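Local coordinates for lipopolysaccharide biosynthesis protein wbpB (Thermus thermophilus, PDB 3O9Z) that acts as an NAD-dependent dehydrogenase in the biosynthesis of 2,3-diacetamido-2,3-dideoxy-D-mannuronic acid, a sugar of bacterial lipopolysaccharide, and binds 2-oxoglutarate, at residues L139-L145 with A193-G197; Q131-H135 with F258-F262; A151-T157 with G220-F226; V73-A79 with G96-E102. All coordinates share one frame; numbering follows the deposited sequence.

Interaction 1: L139-L145 with A193-G197; sequences LALKERL and AWLFG
Lys142 reaches from helix 136-146 across to helix 186-196, meeting Leu195 with its first carbons and Trp194 with its outer ones. Its CB presses on Leu195 CD2 at 3.4 Å, tighter than usual for two carbons, and CG lies against the same methyl. With CG anti to the backbone N (chi1 179°), the extended chain carries CD over one face of the Trp194 indole, 3.9 Å from the centroid of its six-membered ring, a CH-pi contact. CE lies close to both Trp194 O and NE1. The bend at chi4 leaves NZ 5.1 Å from the centroid of the Trp194 five-membered ring, at most a weak cation-pi attraction. Leu139 closes on the same indole from the edge, its CD2 3.9 Å from Trp194 CZ2. With an alanine here in place of the indole, the Lys142 methylenes would probably lose their aromatic platform and a gap would open beside Leu139. One helical turn further, Leu145 CD1 touches Phe196 CE1 at 3.9 Å, side chains roughly perpendicular, while Leu141 CD2 loosely meets Leu195 CD1 and both leucines pack on Ile249. No hydrogen bond links the segments; the helices join through apolar and CH-pi packing, the lysine serving mainly through its hydrocarbon chain.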
# COMPACT_ATOMS: atom_id res chain seq x y z
N LEU A 139 22.27 20.66 27.67
CA LEU A 139 22.49 20.33 29.07
C LEU A 139 23.30 21.43 29.75
O LEU A 139 23.01 21.78 30.90
CB LEU A 139 23.19 18.98 29.19
CG LEU A 139 22.35 17.72 29.01
CD1 LEU A 139 23.26 16.52 28.71
CD2 LEU A 139 21.49 17.47 30.23
N ALA A 140 24.32 21.96 29.07
CA ALA A 140 25.16 23.02 29.63
C ALA A 140 24.32 24.29 29.86
O ALA A 140 24.40 24.95 30.92
CB ALA A 140 26.35 23.29 28.71
N LEU A 141 23.50 24.64 28.87
CA LEU A 141 22.58 25.77 29.00
C LEU A 141 21.65 25.63 30.19
O LEU A 141 21.43 26.60 30.94
CB LEU A 141 21.78 25.92 27.70
CG LEU A 141 20.68 27.00 27.67
CD1 LEU A 141 21.27 28.37 28.03
CD2 LEU A 141 20.11 27.04 26.25
N LYS A 142 21.07 24.45 30.37
CA LYS A 142 20.15 24.23 31.46
C LYS A 142 20.83 24.43 32.81
O LYS A 142 20.26 25.00 33.73
CB LYS A 142 19.50 22.85 31.35
CG LYS A 142 18.55 22.58 32.50
CD LYS A 142 17.86 21.24 32.41
CE LYS A 142 16.59 21.22 33.24
NZ LYS A 142 16.96 20.91 34.65
N GLU A 143 22.09 24.01 32.91
CA GLU A 143 22.81 24.22 34.16
C GLU A 143 23.01 25.69 34.44
O GLU A 143 22.82 26.14 35.58
CB GLU A 143 24.15 23.47 34.12
CG GLU A 143 23.94 21.99 34.23
CD GLU A 143 23.02 21.65 35.39
OE1 GLU A 143 23.47 21.81 36.54
OE2 GLU A 143 21.86 21.25 35.14
N ARG A 144 23.40 26.45 33.42
CA ARG A 144 23.65 27.88 33.59
C ARG A 144 22.37 28.60 34.00
O ARG A 144 22.42 29.54 34.80
CB ARG A 144 24.21 28.52 32.33
CG ARG A 144 25.61 28.08 31.91
CD ARG A 144 26.18 28.95 30.81
NE ARG A 144 25.39 28.98 29.58
CZ ARG A 144 25.50 28.10 28.59
NH1 ARG A 144 26.34 27.08 28.72
NH2 ARG A 144 24.76 28.20 27.50
N LEU A 145 21.23 28.18 33.45
CA LEU A 145 19.95 28.81 33.78
C LEU A 145 19.50 28.57 35.22
O LEU A 145 18.86 29.42 35.83
CB LEU A 145 18.86 28.31 32.82
CG LEU A 145 18.99 28.91 31.42
CD1 LEU A 145 18.20 28.05 30.41
CD2 LEU A 145 18.51 30.36 31.39
N ALA A 193 9.83 23.42 27.47
CA ALA A 193 9.15 22.95 28.67
C ALA A 193 10.18 22.43 29.67
O ALA A 193 10.06 22.65 30.89
CB ALA A 193 8.10 21.86 28.31
N TRP A 194 11.15 21.67 29.19
CA TRP A 194 12.23 21.15 30.03
C TRP A 194 13.03 22.27 30.72
O TRP A 194 13.30 22.20 31.93
CB TRP A 194 13.15 20.30 29.14
CG TRP A 194 14.33 19.67 29.77
CD1 TRP A 194 14.34 18.78 30.81
CD2 TRP A 194 15.68 19.73 29.27
NE1 TRP A 194 15.63 18.34 31.02
CE2 TRP A 194 16.46 18.87 30.07
CE3 TRP A 194 16.28 20.40 28.20
CZ2 TRP A 194 17.84 18.73 29.87
CZ3 TRP A 194 17.65 20.24 27.99
CH2 TRP A 194 18.41 19.41 28.83
N LEU A 195 13.37 23.33 29.98
CA LEU A 195 14.11 24.44 30.56
C LEU A 195 13.25 25.37 31.41
O LEU A 195 13.73 25.84 32.45
CB LEU A 195 14.75 25.27 29.45
CG LEU A 195 15.77 24.54 28.56
CD1 LEU A 195 16.20 25.49 27.43
CD2 LEU A 195 17.00 24.12 29.40
N PHE A 196 12.02 25.61 31.00
CA PHE A 196 11.26 26.77 31.49
C PHE A 196 9.89 26.45 32.05
O PHE A 196 9.16 27.35 32.48
CB PHE A 196 11.13 27.84 30.41
CG PHE A 196 12.43 28.32 29.85
CD1 PHE A 196 13.39 28.90 30.67
CD2 PHE A 196 12.70 28.22 28.49
CE1 PHE A 196 14.59 29.39 30.15
CE2 PHE A 196 13.87 28.69 27.95
CZ PHE A 196 14.84 29.27 28.77
N GLY A 197 9.49 25.19 32.05
CA GLY A 197 8.19 24.83 32.61
C GLY A 197 6.94 24.97 31.78
O GLY A 197 6.98 24.94 30.56

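Interaction 2: Q131-H135 with F258-F262. With NAD (nicotinamide-adenine-dinucleotide), chain E; AKG (2-oxoglutaric acid), chain F.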
# COMPACT_ATOMS: atom_id res chain seq x y z
N GLN A 131 16.01 13.68 21.86
CA GLN A 131 17.46 13.77 21.97
C GLN A 131 17.97 15.14 22.35
O GLN A 131 19.12 15.24 22.72
CB GLN A 131 18.12 13.26 20.68
CG GLN A 131 18.07 14.21 19.50
CD GLN A 131 17.03 13.84 18.44
OE1 GLN A 131 17.29 14.02 17.24
NE2 GLN A 131 15.91 13.26 18.85
N LEU A 132 17.17 16.20 22.21
CA LEU A 132 17.69 17.49 22.68
C LEU A 132 18.00 17.48 24.18
O LEU A 132 18.87 18.22 24.65
CB LEU A 132 16.74 18.63 22.31
CG LEU A 132 16.61 18.93 20.82
CD1 LEU A 132 15.77 20.20 20.64
CD2 LEU A 132 17.98 19.09 20.22
N ARG A 133 17.30 16.63 24.94
CA ARG A 133 17.56 16.57 26.38
C ARG A 133 18.89 15.91 26.73
O ARG A 133 19.31 15.95 27.90
CB ARG A 133 16.42 15.88 27.13
CG ARG A 133 15.09 16.59 26.99
CD ARG A 133 14.09 15.97 27.93
NE ARG A 133 12.76 16.55 27.84
CZ ARG A 133 11.92 16.61 28.86
NH1 ARG A 133 12.29 16.16 30.06
NH2 ARG A 133 10.71 17.11 28.70
N VAL A 134 19.55 15.29 25.76
CA VAL A 134 20.90 14.80 25.97
C VAL A 134 21.95 15.55 25.14
O VAL A 134 23.13 15.18 25.08
CB VAL A 134 20.98 13.24 25.77
CG1 VAL A 134 19.98 12.58 26.71
CG2 VAL A 134 20.67 12.86 24.31
N HIS A 135 21.53 16.61 24.47
CA HIS A 135 22.50 17.39 23.71
C HIS A 135 23.43 18.15 24.64
O HIS A 135 22.96 18.90 25.48
CB HIS A 135 21.75 18.39 22.82
CG HIS A 135 22.62 19.03 21.78
ND1 HIS A 135 23.69 19.84 22.10
CD2 HIS A 135 22.60 18.94 20.43
CE1 HIS A 135 24.27 20.26 20.98
NE2 HIS A 135 23.63 19.73 19.96
N PHE A 258 22.34 24.57 18.03
CA PHE A 258 22.49 23.17 18.47
C PHE A 258 22.33 22.11 17.40
O PHE A 258 21.94 20.99 17.69
CB PHE A 258 21.58 22.86 19.67
CG PHE A 258 20.14 23.24 19.47
CD1 PHE A 258 19.70 24.52 19.82
CD2 PHE A 258 19.23 22.32 18.95
CE1 PHE A 258 18.35 24.86 19.71
CE2 PHE A 258 17.88 22.66 18.82
CZ PHE A 258 17.45 23.93 19.20
N SER A 259 22.62 22.45 16.15
CA SER A 259 22.53 21.48 15.07
C SER A 259 23.64 20.43 15.07
O SER A 259 23.44 19.28 14.65
CB SER A 259 22.54 22.22 13.74
OG SER A 259 21.30 22.91 13.54
N GLU A 260 24.79 20.81 15.60
CA GLU A 260 25.92 19.90 15.50
C GLU A 260 25.70 18.74 16.44
O GLU A 260 25.38 18.93 17.62
CB GLU A 260 27.21 20.65 15.82
CG GLU A 260 27.63 21.53 14.65
CD GLU A 260 28.76 22.49 15.00
OE1 GLU A 260 29.64 22.70 14.13
OE2 GLU A 260 28.76 23.05 16.12
N GLY A 261 25.79 17.52 15.91
CA GLY A 261 25.47 16.33 16.69
C GLY A 261 24.00 16.01 16.88
O GLY A 261 23.67 15.02 17.53
N PHE A 262 23.11 16.84 16.34
CA PHE A 262 21.67 16.53 16.39
C PHE A 262 21.27 15.12 15.96
O PHE A 262 20.35 14.52 16.53
CB PHE A 262 20.90 17.57 15.54
CG PHE A 262 19.39 17.47 15.65
CD1 PHE A 262 18.72 18.05 16.72
CD2 PHE A 262 18.63 16.76 14.72
CE1 PHE A 262 17.33 17.93 16.84
CE2 PHE A 262 17.24 16.66 14.83
CZ PHE A 262 16.57 17.27 15.87
PA NAD E . 9.35 7.31 7.37
O1A NAD E . 10.68 7.34 6.72
O2A NAD E . 8.06 7.70 6.63
O5B NAD E . 9.28 5.82 7.88
C5B NAD E . 8.06 5.45 8.48
C4B NAD E . 7.98 3.91 8.49
O4B NAD E . 6.84 3.46 9.27
C3B NAD E . 7.71 3.41 7.05
O3B NAD E . 8.70 2.45 6.63
C2B NAD E . 6.28 2.84 7.09
O2B NAD E . 6.04 1.75 6.19
C1B NAD E . 6.29 2.34 8.56
N9A NAD E . 4.91 2.10 9.04
C8A NAD E . 3.68 2.52 8.64
N7A NAD E . 2.72 1.96 9.38
C5A NAD E . 3.33 1.07 10.24
C6A NAD E . 2.87 0.16 11.25
N6A NAD E . 1.53 -0.00 11.48
N1A NAD E . 3.86 -0.48 11.86
C2A NAD E . 5.18 -0.40 11.70
N3A NAD E . 5.63 0.44 10.73
C4A NAD E . 4.72 1.16 10.06
O3 NAD E . 9.41 8.22 8.69
PN NAD E . 10.56 8.53 9.69
O1N NAD E . 11.18 9.88 9.33
O2N NAD E . 11.46 7.34 9.84
O5D NAD E . 9.77 8.88 11.04
C5D NAD E . 9.48 7.76 11.82
C4D NAD E . 9.20 8.29 13.24
O4D NAD E . 10.47 8.77 13.73
C3D NAD E . 8.19 9.45 13.34
O3D NAD E . 7.56 9.31 14.65
C2D NAD E . 9.13 10.66 13.40
O2D NAD E . 8.57 11.75 14.12
C1D NAD E . 10.41 10.16 14.09
N1N NAD E . 11.61 10.90 13.69
C2N NAD E . 12.43 11.35 14.62
C3N NAD E . 13.59 12.05 14.37
C7N NAD E . 14.34 12.53 15.55
O7N NAD E . 14.23 11.99 16.67
N7N NAD E . 15.22 13.48 15.28
C4N NAD E . 13.93 12.26 13.03
C5N NAD E . 13.09 11.70 12.07
C6N NAD E . 11.93 11.00 12.39
C1 AKG F . 11.77 14.78 12.03
O1 AKG F . 12.08 15.00 10.83
O2 AKG F . 10.76 14.14 12.34
C2 AKG F . 12.63 15.16 13.14
O5 AKG F . 12.26 14.90 14.28
C3 AKG F . 13.93 15.88 12.89
C4 AKG F . 13.66 17.38 13.03
C5 AKG F . 14.83 18.24 12.63
O3 AKG F . 15.44 18.00 11.57
O4 AKG F . 15.18 19.17 13.37
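Hydrophobic contact centres on Leu132, whose CD2 lies 3.6 Å from Phe262 CE1, near the plane of that ring and at its edge, and also meets Phe258 CD2; its other methyl, CD1, rests against Phe258 CE2. A CH-pi contact adds to this packing: Phe258 CB sits over one face of the His135 imidazole, 4.0 Å from the ring centroid. Among polar contacts, His135 NE2 donates a weak, bent hydrogen bond to Glu260 O (3.0 Å, 133°), while its ND1 caps Ser137 N at the start of helix 136-146. The carbonyl it reaches belongs to a type II turn, Ser259 to Phe262, in which Gly261 takes the positive phi. Toward the ligands, the Gln131 amide pairs with the nicotinamide carboxamide through two nearly straight hydrogen bonds, NAD N7N to Gln131 OE1 at 2.9 Å and Gln131 NE2 to NAD O7N at 3.0 Å, which together fix the rotation of both groups. Gln131 OE1 also stands over a face of the Phe262 ring, and Phe262 CZ approaches AKG O4 at 3.4 Å. Two loops, one following a Rossmann strand and one from the C-terminal domain, thus help build the nicotinamide pocket, consistent with the interdomain active site of Gfo/Idh/MocA dehydrogenases.

Interaction 3: A151-T157 with G220-F226; sequences AKDVVLT and GARVRWF
The Arg222 guanidinium meets the Asp153 carboxylate at its edge in a side-on salt bridge through two nitrogens: NE binds OD1 of Asp153 at 2.8 Å and NH1 binds OD2 at 3.0 Å. Both oxygens are met on their syn side, yet the two planes are turned 49° apart. A water in the guanidinium plane, on the NH2 side of NH1, accepts from Arg222 NH1 and donates to Ala151 O. The bend at chi3 (-70°) turns the guanidinium toward Asp153, its partner on the adjacent strand. A water in the guanidinium plane of Arg224 links its NE to Val154 O; NH1 lies 3.5 Å from Val155 CG2, and NH2 bonds to Arg307 O. On the opposite face from Asp153, Arg222 and Arg224, Val154 and Val223 lie side by side, CG1 to CG1 at 4.0 Å, and Leu156 CB meets Trp225 CB. Six backbone hydrogen bonds, from Lys152 N to Gly220 O through Phe226 N to Leu156 O, join the parallel strands, whose axes run 4.7 Å apart at 19°. Strand 245-251 flanks strand 152-160 on its other side, and 211-218 flanks 221-228. Helix 186-196 packs on Val154, Ala221 and Val223 through Phe196 and Leu192, while His308 and Phe310 lie against Val155, Thr157 and Phe226.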
# COMPACT_ATOMS: atom_id res chain seq x y z
N ALA A 151 12.41 35.20 35.18
CA ALA A 151 12.18 34.63 33.86
C ALA A 151 13.10 35.23 32.82
O ALA A 151 13.58 36.36 32.98
CB ALA A 151 10.75 34.83 33.50
N LYS A 152 13.34 34.49 31.74
CA LYS A 152 14.23 34.95 30.68
C LYS A 152 13.44 35.28 29.41
O LYS A 152 12.33 34.78 29.22
CB LYS A 152 15.25 33.86 30.37
CG LYS A 152 16.31 33.65 31.53
CD LYS A 152 16.65 34.94 32.27
CE LYS A 152 17.57 34.67 33.47
NZ LYS A 152 18.03 35.92 34.17
N ASP A 153 13.98 36.15 28.58
CA ASP A 153 13.39 36.44 27.27
C ASP A 153 14.18 35.64 26.25
O ASP A 153 15.40 35.65 26.23
CB ASP A 153 13.49 37.93 26.98
CG ASP A 153 12.47 38.70 27.80
OD1 ASP A 153 11.26 38.50 27.55
OD2 ASP A 153 12.87 39.37 28.77
N VAL A 154 13.45 34.89 25.44
CA VAL A 154 14.06 33.85 24.60
C VAL A 154 13.55 34.00 23.18
O VAL A 154 12.35 34.26 22.97
CB VAL A 154 13.62 32.46 25.11
CG1 VAL A 154 14.21 31.37 24.16
CG2 VAL A 154 14.10 32.20 26.53
N VAL A 155 14.44 33.84 22.21
CA VAL A 155 14.04 33.76 20.81
C VAL A 155 14.46 32.37 20.34
O VAL A 155 15.64 32.01 20.40
CB VAL A 155 14.72 34.83 19.96
CG1 VAL A 155 14.37 34.64 18.50
CG2 VAL A 155 14.28 36.22 20.42
N LEU A 156 13.50 31.59 19.87
CA LEU A 156 13.77 30.21 19.41
C LEU A 156 13.50 30.22 17.92
O LEU A 156 12.41 30.61 17.47
CB LEU A 156 12.72 29.27 20.04
CG LEU A 156 13.00 27.77 19.99
CD1 LEU A 156 12.93 27.21 18.58
CD2 LEU A 156 14.31 27.39 20.71
N THR A 157 14.51 29.84 17.13
CA THR A 157 14.38 29.78 15.68
C THR A 157 14.77 28.39 15.22
O THR A 157 15.81 27.86 15.63
CB THR A 157 15.35 30.79 15.04
OG1 THR A 157 15.11 32.08 15.61
CG2 THR A 157 15.10 30.89 13.53
N GLY A 220 9.10 30.02 33.31
CA GLY A 220 10.45 30.56 33.42
C GLY A 220 10.91 31.40 32.25
O GLY A 220 12.09 31.75 32.17
N ALA A 221 10.04 31.70 31.29
CA ALA A 221 10.48 32.46 30.12
C ALA A 221 9.34 33.02 29.31
O ALA A 221 8.25 32.44 29.26
CB ALA A 221 11.29 31.56 29.16
N ARG A 222 9.62 34.09 28.58
CA ARG A 222 8.74 34.56 27.50
C ARG A 222 9.46 34.22 26.21
O ARG A 222 10.62 34.55 26.04
CB ARG A 222 8.57 36.09 27.60
CG ARG A 222 7.83 36.48 28.89
CD ARG A 222 7.93 38.03 29.12
NE ARG A 222 9.29 38.43 29.48
CZ ARG A 222 9.74 38.42 30.73
NH1 ARG A 222 10.98 38.82 30.97
NH2 ARG A 222 8.97 38.05 31.74
N VAL A 223 8.81 33.51 25.29
CA VAL A 223 9.50 32.96 24.13
C VAL A 223 8.86 33.39 22.84
O VAL A 223 7.65 33.18 22.67
CB VAL A 223 9.48 31.40 24.16
CG1 VAL A 223 10.38 30.80 23.04
CG2 VAL A 223 9.93 30.90 25.55
N ARG A 224 9.60 33.98 21.91
CA ARG A 224 9.09 34.21 20.55
C ARG A 224 9.69 33.08 19.72
O ARG A 224 10.91 32.87 19.78
CB ARG A 224 9.57 35.56 20.03
CG ARG A 224 8.98 36.72 20.85
CD ARG A 224 9.49 38.05 20.34
NE ARG A 224 10.87 38.30 20.75
CZ ARG A 224 11.64 39.21 20.15
NH1 ARG A 224 12.89 39.44 20.59
NH2 ARG A 224 11.19 39.80 19.05
N TRP A 225 8.86 32.34 18.97
CA TRP A 225 9.34 31.17 18.24
C TRP A 225 8.98 31.21 16.77
O TRP A 225 7.97 31.78 16.38
CB TRP A 225 8.90 29.87 18.92
CG TRP A 225 7.39 29.71 19.08
CD1 TRP A 225 6.63 30.05 20.19
CD2 TRP A 225 6.49 29.17 18.13
NE1 TRP A 225 5.30 29.74 19.97
CE2 TRP A 225 5.20 29.17 18.72
CE3 TRP A 225 6.65 28.59 16.86
CZ2 TRP A 225 4.06 28.70 18.07
CZ3 TRP A 225 5.50 28.13 16.23
CH2 TRP A 225 4.23 28.19 16.82
N PHE A 226 9.83 30.59 15.95
CA PHE A 226 9.64 30.49 14.52
C PHE A 226 10.12 29.12 14.10
O PHE A 226 11.23 28.72 14.48
CB PHE A 226 10.43 31.59 13.82
CG PHE A 226 10.30 31.56 12.32
CD1 PHE A 226 9.38 32.39 11.70
CD2 PHE A 226 11.09 30.71 11.55
CE1 PHE A 226 9.24 32.39 10.33
CE2 PHE A 226 10.96 30.70 10.16
CZ PHE A 226 9.99 31.52 9.55
O HOH W 1 12.83 38.87 32.91
O HOH W 2 11.68 36.99 23.23

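Interaction 4: V73-A79 with G96-E102. With NAD (nicotinamide-adenine-dinucleotide), chain E.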
# COMPACT_ATOMS: atom_id res chain seq x y z
N VAL A 73 9.71 -10.09 24.63
CA VAL A 73 10.54 -8.91 24.52
C VAL A 73 10.40 -8.02 25.79
O VAL A 73 9.32 -7.93 26.39
CB VAL A 73 10.33 -8.07 23.19
CG1 VAL A 73 10.79 -8.94 22.01
CG2 VAL A 73 8.88 -7.61 23.04
N ASP A 74 11.50 -7.34 26.03
CA ASP A 74 11.55 -6.32 27.11
C ASP A 74 11.00 -4.96 26.67
O ASP A 74 10.33 -4.27 27.46
CB ASP A 74 13.01 -6.17 27.53
CG ASP A 74 13.56 -7.46 28.13
OD1 ASP A 74 12.89 -8.03 29.01
OD2 ASP A 74 14.66 -7.86 27.69
N TYR A 75 11.21 -4.61 25.40
CA TYR A 75 10.92 -3.27 24.89
C TYR A 75 10.39 -3.38 23.45
O TYR A 75 10.92 -4.16 22.62
CB TYR A 75 12.20 -2.45 24.81
CG TYR A 75 12.41 -1.61 26.06
CD1 TYR A 75 11.91 -0.33 26.14
CD2 TYR A 75 13.02 -2.16 27.17
CE1 TYR A 75 12.07 0.44 27.28
CE2 TYR A 75 13.17 -1.42 28.32
CZ TYR A 75 12.69 -0.13 28.37
OH TYR A 75 12.83 0.62 29.52
N LEU A 76 9.35 -2.60 23.20
CA LEU A 76 8.97 -2.30 21.81
C LEU A 76 9.54 -0.92 21.50
O LEU A 76 9.05 0.06 22.08
CB LEU A 76 7.46 -2.37 21.65
CG LEU A 76 7.03 -2.20 20.19
CD1 LEU A 76 7.57 -3.36 19.32
CD2 LEU A 76 5.56 -2.14 20.16
N SER A 77 10.50 -0.81 20.57
CA SER A 77 10.90 0.48 20.01
C SER A 77 9.99 0.85 18.85
O SER A 77 9.68 0.02 17.99
CB SER A 77 12.33 0.46 19.52
OG SER A 77 13.30 0.26 20.55
N ILE A 78 9.60 2.12 18.79
CA ILE A 78 8.50 2.50 17.90
C ILE A 78 8.98 3.66 17.02
O ILE A 78 9.19 4.78 17.48
CB ILE A 78 7.21 2.89 18.69
CG1 ILE A 78 6.67 1.63 19.38
CG2 ILE A 78 6.15 3.55 17.85
CD1 ILE A 78 5.62 1.94 20.49
N ALA A 79 9.14 3.36 15.74
CA ALA A 79 9.58 4.36 14.73
C ALA A 79 8.57 4.46 13.60
O ALA A 79 8.95 4.76 12.45
CB ALA A 79 10.97 4.02 14.24
N GLY A 96 3.00 -7.03 27.66
CA GLY A 96 3.94 -7.14 28.77
C GLY A 96 5.34 -6.64 28.49
O GLY A 96 6.29 -7.02 29.14
N ALA A 97 5.46 -5.59 27.67
CA ALA A 97 6.74 -4.97 27.35
C ALA A 97 6.61 -3.45 27.64
O ALA A 97 5.50 -2.89 27.65
CB ALA A 97 7.07 -5.12 25.84
N ASN A 98 7.77 -2.85 27.85
CA ASN A 98 7.86 -1.39 27.96
C ASN A 98 7.90 -0.89 26.52
O ASN A 98 8.03 -1.67 25.57
CB ASN A 98 9.15 -0.97 28.68
CG ASN A 98 9.07 -1.16 30.23
OD1 ASN A 98 8.06 -1.43 30.84
ND2 ASN A 98 10.16 -0.87 30.85
N ALA A 99 7.76 0.43 26.37
CA ALA A 99 7.78 1.07 25.05
C ALA A 99 8.82 2.14 25.03
O ALA A 99 8.97 2.91 26.02
CB ALA A 99 6.42 1.63 24.73
N LEU A 100 9.49 2.28 23.90
CA LEU A 100 10.36 3.40 23.68
C LEU A 100 9.98 3.97 22.33
O LEU A 100 10.37 3.42 21.29
CB LEU A 100 11.84 3.06 23.68
CG LEU A 100 12.85 4.19 23.36
CD1 LEU A 100 12.51 5.52 24.09
CD2 LEU A 100 14.32 3.81 23.52
N SER A 101 9.26 5.06 22.37
CA SER A 101 8.68 5.61 21.15
C SER A 101 9.44 6.84 20.67
O SER A 101 9.89 7.66 21.45
CB SER A 101 7.25 6.03 21.42
OG SER A 101 6.60 6.53 20.28
N GLU A 102 9.59 6.93 19.35
CA GLU A 102 10.00 8.21 18.77
C GLU A 102 9.10 9.33 19.24
O GLU A 102 7.93 9.15 19.57
CB GLU A 102 10.02 8.12 17.24
CG GLU A 102 11.35 7.61 16.70
CD GLU A 102 12.50 8.57 16.92
OE1 GLU A 102 12.21 9.75 17.33
OE2 GLU A 102 13.67 8.22 16.66
PA NAD E . 9.35 7.31 7.37
O1A NAD E . 10.68 7.34 6.72
O2A NAD E . 8.06 7.70 6.63
O5B NAD E . 9.28 5.82 7.88
C5B NAD E . 8.06 5.45 8.48
C4B NAD E . 7.98 3.91 8.49
O4B NAD E . 6.84 3.46 9.27
C3B NAD E . 7.71 3.41 7.05
O3B NAD E . 8.70 2.45 6.63
C2B NAD E . 6.28 2.84 7.09
O2B NAD E . 6.04 1.75 6.19
C1B NAD E . 6.29 2.34 8.56
N9A NAD E . 4.91 2.10 9.04
C8A NAD E . 3.68 2.52 8.64
N7A NAD E . 2.72 1.96 9.38
C5A NAD E . 3.33 1.07 10.24
C6A NAD E . 2.87 0.16 11.25
N6A NAD E . 1.53 -0.00 11.48
N1A NAD E . 3.86 -0.48 11.86
C2A NAD E . 5.18 -0.40 11.70
N3A NAD E . 5.63 0.44 10.73
C4A NAD E . 4.72 1.16 10.06
O3 NAD E . 9.41 8.22 8.69
PN NAD E . 10.56 8.53 9.69
O1N NAD E . 11.18 9.88 9.33
O2N NAD E . 11.46 7.34 9.84
O5D NAD E . 9.77 8.88 11.04
C5D NAD E . 9.48 7.76 11.82
C4D NAD E . 9.20 8.29 13.24
O4D NAD E . 10.47 8.77 13.73
C3D NAD E . 8.19 9.45 13.34
O3D NAD E . 7.56 9.31 14.65
C2D NAD E . 9.13 10.66 13.40
O2D NAD E . 8.57 11.75 14.12
C1D NAD E . 10.41 10.16 14.09
N1N NAD E . 11.61 10.90 13.69
C2N NAD E . 12.43 11.35 14.62
C3N NAD E . 13.59 12.05 14.37
C7N NAD E . 14.34 12.53 15.55
O7N NAD E . 14.23 11.99 16.67
N7N NAD E . 15.22 13.48 15.28
C4N NAD E . 13.93 12.26 13.03
C5N NAD E . 13.09 11.70 12.07
C6N NAD E . 11.93 11.00 12.39
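Tyr75 lays one ring face against Asn98 CB, 3.7 Å from the ring centroid, a CH-pi contact between paired residues of neighbouring strands. The Asn98 amide stands almost perpendicular to the ring, at 86°, and its ND2 donates a weak hydrogen bond to Tyr75 OH at 3.3 Å. Leu100 CB touches Tyr75 CD1 further along the same side of the sheet. A leucine in place of Tyr75 would probably leave Asn98 ND2 without this hydroxyl and strip the asparagine CB of its aromatic cover. On the opposite face, Ile78 CD1 approaches Ala99 CB and Ile78 CG2 meets Ser101 OG, whose hydroxyl donates to Glu102 O on a lone pair in the carbonyl plane. Five backbone hydrogen bonds, beginning with Asn98 N to Asp74 O and ending with Glu102 N to Ile78 O at 2.9 Å, join the strands in parallel. With helix 85-94 between them in sequence, strands 75-78 and 98-101 form a beta-alpha-beta unit of the NAD-binding Rossmann fold; Gly96 ends that helix in a Schellman motif. The C-terminal ends of the two segments reach the dinucleotide: Ala79 O lies 3.1 Å from NAD C5D, and Glu102, bent at chi2 (-67°), brings OE1 into a close oxygen-oxygen approach, 3.1 Å from NAD O7N. Further out, His19 and His266 both hydrogen-bond to Glu102 OE2 and probably help hold its carboxylate beside the nicotinamide. Asn98 OD1 accepts from Arg125 N, which helps fix the amide whose ND2 reaches Tyr75 OH. Tyr270 binds Ser77 OG and packs on Leu100, while strand 5-9 pairs with the other edge of strand 75-78.

Overall arrangement
Along the chain, interaction 4 closes first, within the Rossmann domain; residues 131-135 of interaction 2 follow, and interactions 1 and 3 both lie in the sequence between them and residues 258-262. Interactions 1 and 3 have centres 12 Å apart and alternate along the chain, placing helices 136-146 and 186-196 against the C-terminal sheet, with Phe196 O and Gly220 N probably hydrogen-bonded. Interaction 2 touches interaction 1 through Arg133 and Trp194. Its centre lies 22 Å from that of interaction 4, yet both contact NAD, interaction 2 combining a loop after the Rossmann sheet with one from the C-terminal part; interactions 3 and 4 lie 34 Å apart. The nicotinamide end thus probably lies where the two sheets' loops meet.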